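Local coordinates for protein CurH (Lyngbya majuscula, PDB 3KG7) that probably dehydrates beta-hydroxyacyl chains carried by an acyl carrier protein, serving as the dehydratase domain of one module of the curacin polyketide synthase, at residues 53-56 against 57-61; 186-189 against 190-193; 209-212 against 213-217. All blocks are in the same frame, centred on the assembly; numbering follows the deposited sequence.

Interaction 1 of 3, residues 53-56 against 57-61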
loop_
_atom_site.group_PDB
_atom_site.type_symbol
_atom_site.label_atom_id
_atom_site.label_comp_id
_atom_site.label_asym_id
_atom_site.label_seq_id
_atom_site.Cartn_x
_atom_site.Cartn_y
_atom_site.Cartn_z
ATOM N N SER C 53 -10.080 7.189 18.662
ATOM C CA SER C 53 -8.694 6.871 18.299
ATOM C C SER C 53 -8.443 7.076 16.824
ATOM O O SER C 53 -7.368 7.525 16.421
ATOM C CB SER C 53 -8.347 5.428 18.655
ATOM O OG SER C 53 -8.642 5.172 20.010
ATOM N N TYR C 54 -9.435 6.735 16.014
ATOM C CA TYR C 54 -9.295 6.872 14.567
ATOM C C TYR C 54 -9.243 8.329 14.137
ATOM O O TYR C 54 -8.561 8.656 13.171
ATOM C CB TYR C 54 -10.387 6.082 13.841
ATOM C CG TYR C 54 -10.450 4.660 14.341
ATOM C CD1 TYR C 54 -9.338 3.827 14.258
ATOM C CD2 TYR C 54 -11.609 4.154 14.926
ATOM C CE1 TYR C 54 -9.382 2.524 14.741
ATOM C CE2 TYR C 54 -11.664 2.853 15.391
ATOM C CZ TYR C 54 -10.550 2.048 15.302
ATOM O OH TYR C 54 -10.600 0.764 15.761
ATOM N N ILE C 55 -9.928 9.200 14.881
ATOM C CA ILE C 55 -9.835 10.631 14.647
ATOM C C ILE C 55 -8.402 11.058 14.930
ATOM O O ILE C 55 -7.788 11.773 14.127
ATOM C CB ILE C 55 -10.815 11.455 15.518
ATOM C CG1 ILE C 55 -12.233 10.871 15.453
ATOM C CG2 ILE C 55 -10.818 12.918 15.054
ATOM C CD1 ILE C 55 -13.188 11.403 16.509
ATOM N N ALA C 56 -7.877 10.601 16.069
ATOM C CA ALA C 56 -6.494 10.835 16.453
ATOM C C ALA C 56 -5.553 10.447 15.330
ATOM O O ALA C 56 -4.672 11.228 14.958
ATOM C CB ALA C 56 -6.167 10.049 17.686
HETATM N N MSE C 57 -5.760 9.251 14.783
HETATM C CA MSE C 57 -4.897 8.723 13.719
HETATM C C MSE C 57 -4.943 9.586 12.462
HETATM O O MSE C 57 -3.913 9.897 11.863
HETATM C CB MSE C 57 -5.278 7.287 13.376
HETATM C CG MSE C 57 -4.951 6.308 14.471
HETATM SE SE MSE C 57 -5.495 4.510 13.985
HETATM C CE MSE C 57 -3.995 3.987 12.862
ATOM N N THR C 58 -6.153 9.974 12.079
ATOM C CA THR C 58 -6.362 10.777 10.892
ATOM C C THR C 58 -5.693 12.136 11.060
ATOM O O THR C 58 -5.006 12.623 10.139
ATOM C CB THR C 58 -7.857 10.939 10.573
ATOM O OG1 THR C 58 -8.445 9.646 10.365
ATOM C CG2 THR C 58 -8.042 11.776 9.315
ATOM N N LEU C 59 -5.882 12.734 12.237
ATOM C CA LEU C 59 -5.239 13.995 12.561
ATOM C C LEU C 59 -3.724 13.858 12.519
ATOM O O LEU C 59 -3.038 14.786 12.110
ATOM C CB LEU C 59 -5.694 14.516 13.918
ATOM C CG LEU C 59 -7.153 14.907 14.103
ATOM C CD1 LEU C 59 -7.466 14.933 15.587
ATOM C CD2 LEU C 59 -7.446 16.254 13.463
ATOM N N ALA C 60 -3.213 12.694 12.910
ATOM C CA ALA C 60 -1.781 12.439 12.828
ATOM C C ALA C 60 -1.308 12.304 11.383
ATOM O O ALA C 60 -0.173 12.667 11.068
ATOM C CB ALA C 60 -1.399 11.217 13.643
ATOM N N ALA C 61 -2.180 11.816 10.501
ATOM C CA ALA C 61 -1.827 11.641 9.092
ATOM C C ALA C 61 -1.780 12.959 8.307
ATOM O O ALA C 61 -0.879 13.183 7.488
ATOM C CB ALA C 61 -2.769 10.662 8.424
#

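Interaction 2 of 3, residues 186-189 against 190-193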
loop_
_atom_site.group_PDB
_atom_site.type_symbol
_atom_site.label_atom_id
_atom_site.label_comp_id
_atom_site.label_asym_id
_atom_site.label_seq_id
_atom_site.Cartn_x
_atom_site.Cartn_y
_atom_site.Cartn_z
ATOM N N GLU C 186 -4.493 15.514 31.720
ATOM C CA GLU C 186 -3.036 15.460 31.597
ATOM C C GLU C 186 -2.606 14.107 31.017
ATOM O O GLU C 186 -3.409 13.175 30.956
ATOM C CB GLU C 186 -2.369 15.689 32.964
ATOM C CG GLU C 186 -2.554 14.530 33.964
ATOM C CD GLU C 186 -1.632 14.611 35.181
ATOM O OE1 GLU C 186 -0.533 15.203 35.077
ATOM O OE2 GLU C 186 -2.007 14.065 36.244
ATOM N N VAL C 187 -1.343 14.014 30.598
ATOM C CA VAL C 187 -0.766 12.781 30.062
ATOM C C VAL C 187 -0.536 11.789 31.207
ATOM O O VAL C 187 0.275 12.065 32.100
ATOM C CB VAL C 187 0.598 13.056 29.364
ATOM C CG1 VAL C 187 1.273 11.751 28.911
ATOM C CG2 VAL C 187 0.441 14.044 28.193
ATOM N N PRO C 188 -1.238 10.632 31.193
ATOM C CA PRO C 188 -1.015 9.653 32.259
ATOM C C PRO C 188 0.448 9.237 32.315
ATOM O O PRO C 188 1.059 8.971 31.274
ATOM C CB PRO C 188 -1.894 8.468 31.843
ATOM C CG PRO C 188 -2.931 9.052 30.966
ATOM C CD PRO C 188 -2.249 10.165 30.227
ATOM N N LYS C 189 1.000 9.195 33.524
ATOM C CA LYS C 189 2.408 8.859 33.735
ATOM C C LYS C 189 2.798 7.542 33.051
ATOM O O LYS C 189 3.884 7.432 32.478
ATOM C CB LYS C 189 2.713 8.808 35.233
ATOM C CG LYS C 189 4.156 8.475 35.582
ATOM C CD LYS C 189 4.240 7.824 36.957
ATOM C CE LYS C 189 5.604 7.221 37.201
ATOM N NZ LYS C 189 5.550 6.244 38.311
ATOM N N ALA C 190 1.896 6.563 33.102
ATOM C CA ALA C 190 2.110 5.263 32.474
ATOM C C ALA C 190 2.141 5.339 30.947
ATOM O O ALA C 190 2.770 4.516 30.289
ATOM C CB ALA C 190 1.044 4.280 32.936
ATOM N N LEU C 191 1.474 6.346 30.394
ATOM C CA LEU C 191 1.350 6.509 28.947
ATOM C C LEU C 191 2.479 7.328 28.320
ATOM O O LEU C 191 2.831 7.106 27.166
ATOM C CB LEU C 191 -0.008 7.137 28.618
ATOM C CG LEU C 191 -0.542 7.005 27.189
ATOM C CD1 LEU C 191 -0.975 5.577 26.881
ATOM C CD2 LEU C 191 -1.692 7.977 26.986
ATOM N N ALA C 192 3.042 8.259 29.089
ATOM C CA ALA C 192 4.073 9.205 28.615
ATOM C C ALA C 192 5.080 8.685 27.570
ATOM O O ALA C 192 5.356 9.378 26.595
ATOM C CB ALA C 192 4.811 9.835 29.804
ATOM N N PHE C 193 5.613 7.478 27.768
ATOM C CA PHE C 193 6.634 6.899 26.878
ATOM C C PHE C 193 6.126 6.608 25.472
ATOM O O PHE C 193 6.902 6.555 24.515
ATOM C CB PHE C 193 7.183 5.595 27.469
ATOM C CG PHE C 193 8.134 4.845 26.553
ATOM C CD1 PHE C 193 9.511 5.021 26.661
ATOM C CD2 PHE C 193 7.651 3.949 25.594
ATOM C CE1 PHE C 193 10.397 4.320 25.831
ATOM C CE2 PHE C 193 8.529 3.251 24.748
ATOM C CZ PHE C 193 9.905 3.430 24.875
#

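Interaction 3 of 3, residues 209-212 against 213-217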
loop_
_atom_site.group_PDB
_atom_site.type_symbol
_atom_site.label_atom_id
_atom_site.label_comp_id
_atom_site.label_asym_id
_atom_site.label_seq_id
_atom_site.Cartn_x
_atom_site.Cartn_y
_atom_site.Cartn_z
ATOM N N THR C 209 -14.255 13.016 26.459
ATOM C CA THR C 209 -15.619 12.590 26.232
ATOM C C THR C 209 -16.221 11.991 27.492
ATOM O O THR C 209 -17.371 11.535 27.483
ATOM C CB THR C 209 -15.674 11.552 25.105
ATOM O OG1 THR C 209 -15.132 10.317 25.575
ATOM C CG2 THR C 209 -14.878 12.023 23.894
ATOM N N ARG C 210 -15.449 12.018 28.578
ATOM C CA ARG C 210 -15.788 11.279 29.795
ATOM C C ARG C 210 -16.781 11.953 30.752
ATOM O O ARG C 210 -17.192 11.338 31.734
ATOM C CB ARG C 210 -14.514 10.893 30.553
ATOM C CG ARG C 210 -13.716 9.796 29.891
ATOM C CD ARG C 210 -12.406 9.551 30.608
ATOM N NE ARG C 210 -11.486 8.767 29.780
ATOM C CZ ARG C 210 -10.239 8.440 30.123
ATOM N NH1 ARG C 210 -9.731 8.820 31.289
ATOM N NH2 ARG C 210 -9.488 7.736 29.290
ATOM N N LEU C 211 -17.164 13.203 30.483
ATOM C CA LEU C 211 -18.066 13.917 31.397
ATOM C C LEU C 211 -19.057 14.859 30.717
ATOM O O LEU C 211 -18.734 15.552 29.743
ATOM C CB LEU C 211 -17.279 14.668 32.482
ATOM C CG LEU C 211 -18.029 15.406 33.602
ATOM C CD1 LEU C 211 -18.833 14.458 34.489
ATOM C CD2 LEU C 211 -17.067 16.225 34.445
ATOM N N THR C 212 -20.265 14.874 31.274
ATOM C CA THR C 212 -21.364 15.703 30.823
ATOM C C THR C 212 -22.046 16.185 32.099
ATOM O O THR C 212 -22.027 15.459 33.096
ATOM C CB THR C 212 -22.376 14.872 30.003
ATOM O OG1 THR C 212 -21.704 13.794 29.339
ATOM C CG2 THR C 212 -23.071 15.733 28.966
ATOM N N PRO C 213 -22.634 17.409 32.091
ATOM C CA PRO C 213 -23.432 17.929 33.218
ATOM C C PRO C 213 -24.360 16.897 33.880
ATOM O O PRO C 213 -24.621 16.975 35.088
ATOM C CB PRO C 213 -24.268 19.032 32.565
ATOM C CG PRO C 213 -23.421 19.533 31.463
ATOM C CD PRO C 213 -22.543 18.401 30.999
ATOM N N ASP C 214 -24.830 15.935 33.087
ATOM C CA ASP C 214 -25.811 14.943 33.519
ATOM C C ASP C 214 -25.286 13.510 33.391
ATOM O O ASP C 214 -25.972 12.638 32.859
ATOM C CB ASP C 214 -27.090 15.104 32.690
ATOM C CG ASP C 214 -26.851 14.896 31.199
ATOM O OD1 ASP C 214 -26.014 15.614 30.608
ATOM O OD2 ASP C 214 -27.502 14.002 30.623
ATOM N N LEU C 215 -24.076 13.268 33.889
ATOM C CA LEU C 215 -23.451 11.945 33.780
ATOM C C LEU C 215 -24.037 10.918 34.764
ATOM O O LEU C 215 -23.913 9.711 34.557
ATOM C CB LEU C 215 -21.926 12.046 33.927
ATOM C CG LEU C 215 -21.091 10.911 33.317
ATOM C CD1 LEU C 215 -20.747 11.200 31.849
ATOM C CD2 LEU C 215 -19.827 10.674 34.128
ATOM N N PHE C 216 -24.681 11.400 35.821
ATOM C CA PHE C 216 -25.366 10.531 36.784
ATOM C C PHE C 216 -26.719 10.045 36.248
ATOM O O PHE C 216 -27.430 9.296 36.923
ATOM C CB PHE C 216 -25.550 11.255 38.128
ATOM C CG PHE C 216 -24.254 11.576 38.829
ATOM C CD1 PHE C 216 -23.569 12.759 38.556
ATOM C CD2 PHE C 216 -23.718 10.694 39.763
ATOM C CE1 PHE C 216 -22.366 13.056 39.198
ATOM C CE2 PHE C 216 -22.516 10.984 40.413
ATOM C CZ PHE C 216 -21.839 12.167 40.129
ATOM N N ASP C 217 -27.049 10.469 35.029
ATOM C CA ASP C 217 -28.351 10.222 34.412
ATOM C C ASP C 217 -28.297 9.010 33.486
ATOM O O ASP C 217 -29.283 8.278 33.353
ATOM C CB ASP C 217 -28.785 11.461 33.622
ATOM C CG ASP C 217 -30.271 11.749 33.730
ATOM O OD1 ASP C 217 -31.083 10.799 33.720
ATOM O OD2 ASP C 217 -30.624 12.944 33.807
#

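Interaction 1 of 3, residues 53-56 against 57-61
Met57, a selenomethionine, meets the edge of the Tyr54 ring: its SE is 3.9 Å from Tyr54 CD1, and 77° off the ring normal measured at the centroid. This is an edge-on Met-aromatic contact, and no atom of 57-61 lies over either face. The two side chains run side by side; the bend at chi3 of Met57 (81°) turns its terminal methyl away from the ring.

The other flat group is the Tyr54 carbonyl. Two donors of Thr58 reach its oxygen from opposite faces of its plane, the backbone N at 3.0 Å and the hydroxyl OG1 also at 3.0 Å from Tyr54 O. Thr58 OG1 stands beside its own backbone N (chi1 -60°), which directs it back to the preceding turn. Next to this, Leu59 N donates almost straight to Ile55 O at 2.9 Å, while Ile55 CG2 and Leu59 CD1 touch at 3.9 Å.

All this lies within helix 52-62, consistent with the central helix of a hotdog unit. Tyr54 and Thr58 face strand 117-124, Ile55 and Leu59 pack on strand 66-73, and Ser53 and Ala56 rest on Pro202 of helix 202-207.

Interaction 2 of 3, residues 186-189 against 190-193
Pro188 and Leu191 meet three residues apart, round a turn, their side chains alongside each other and pointing the same way. Leu191 has CG anti to the backbone N (chi1 -161°), and from there the branch ending in CD2 comes 3.9 Å from Pro188 CD, while Leu191 CB lies 4.0 Å from Pro188 CB. One flank of the leucine thus lies over a face of the pyrrolidine ring, its CB and CD2 meeting Pro188 CB and CD.

A second apolar touch is made by Val187. Its CG1 is the methyl trans to the backbone N (chi1 175°), and this rotamer carries it to 3.8 Å from Ala192 CA; the methyl CB of Ala192 is slightly farther, 4.1 Å from Val187 CG1.

The backbone closes the turn through a single acceptor. Pro188 O takes Leu191 N at 2.8 Å and Ala192 N at 3.0 Å, so two bonds grip one carbonyl. They differ in approach: Ala192 N comes nearly along the C=O axis, whereas Leu191 N stands above the carbonyl plane, well off a lone pair, with an N-H...O angle of 138°. One carbonyl taking the NH groups three and four residues on makes a single helix-like turn within a loop.

The turn lies in the loop that leaves strand 181-186 on the way to helix 202-207. At the strand end, Glu186 forms a salt bridge with Arg172 of the neighbouring strand 171-176. Inward, Leu191 packs on Trp37 and Pro188 on Ala170, while Val187 meets Leu195 farther along the same loop.

Interaction 3 of 3, residues 209-212 against 213-217
A beta turn with Pro213 and Asp214 at its corners brings Leu215 back onto Leu211 and Thr212, in the loop between helix 202-207 and strand 225-236. The bond that closes it, Leu215 N to Thr212 O, is weak: 3.1 Å long with an N-H...O angle of only 121°. Even so, Thr212 CA and Leu215 CA are 5.2 Å apart, well within the range of a beta turn.

Leu215 points toward 209-212 and spreads its two methyls there. CD2 touches Leu211 CD1 at 3.9 Å, the two leucines crossing at about a right angle; CD1 lies 3.6 Å from Arg210 O and 3.7 Å from Thr212 OG1. Having CG trans to the backbone N (chi1 -157°) is what turns both methyls inward. An alanine at Leu215 would be likely to open a gap beside Thr212 OG1 and leave Leu211 CD1 without its methyl partner.

Asp214 runs alongside Thr212, its OD1 3.4 Å from Thr212 CG2. Its carboxylate is gripped from beyond the turn: OD1 accepts from Ser252 N, and OD2 pairs with Arg261.

Leu211 and Leu215 both pack on Leu153 of helix 150-159, and Pro213 on strand 243-255. The result is a proline-cornered beta turn in a connection of the double hotdog fold, packed between helix 150-159 and strands 243-255 and 181-186.

How the interactions relate
Interaction 1 is the most central, its centre about 9 Å from the centre of the chain and its touching residues nearly all buried; interactions 2 and 3 are loop turns, their centres each about 16 Å out. Interaction 3 is still largely buried, whereas interaction 2 mixes buried Pro188 and Leu191 with exposed residues. Their polar chemistry differs in regularity: repeated i to i+4 bonds in 53-61, one shared acceptor in 186-193, and a single weak turn bond in 209-217, where Asp214 also pairs with Arg261 outside the turn. No two touch, yet Trp37 meets both Ser53 and Leu191. Strand 181-186 leads into interaction 2 and packs against Leu211 and Pro213.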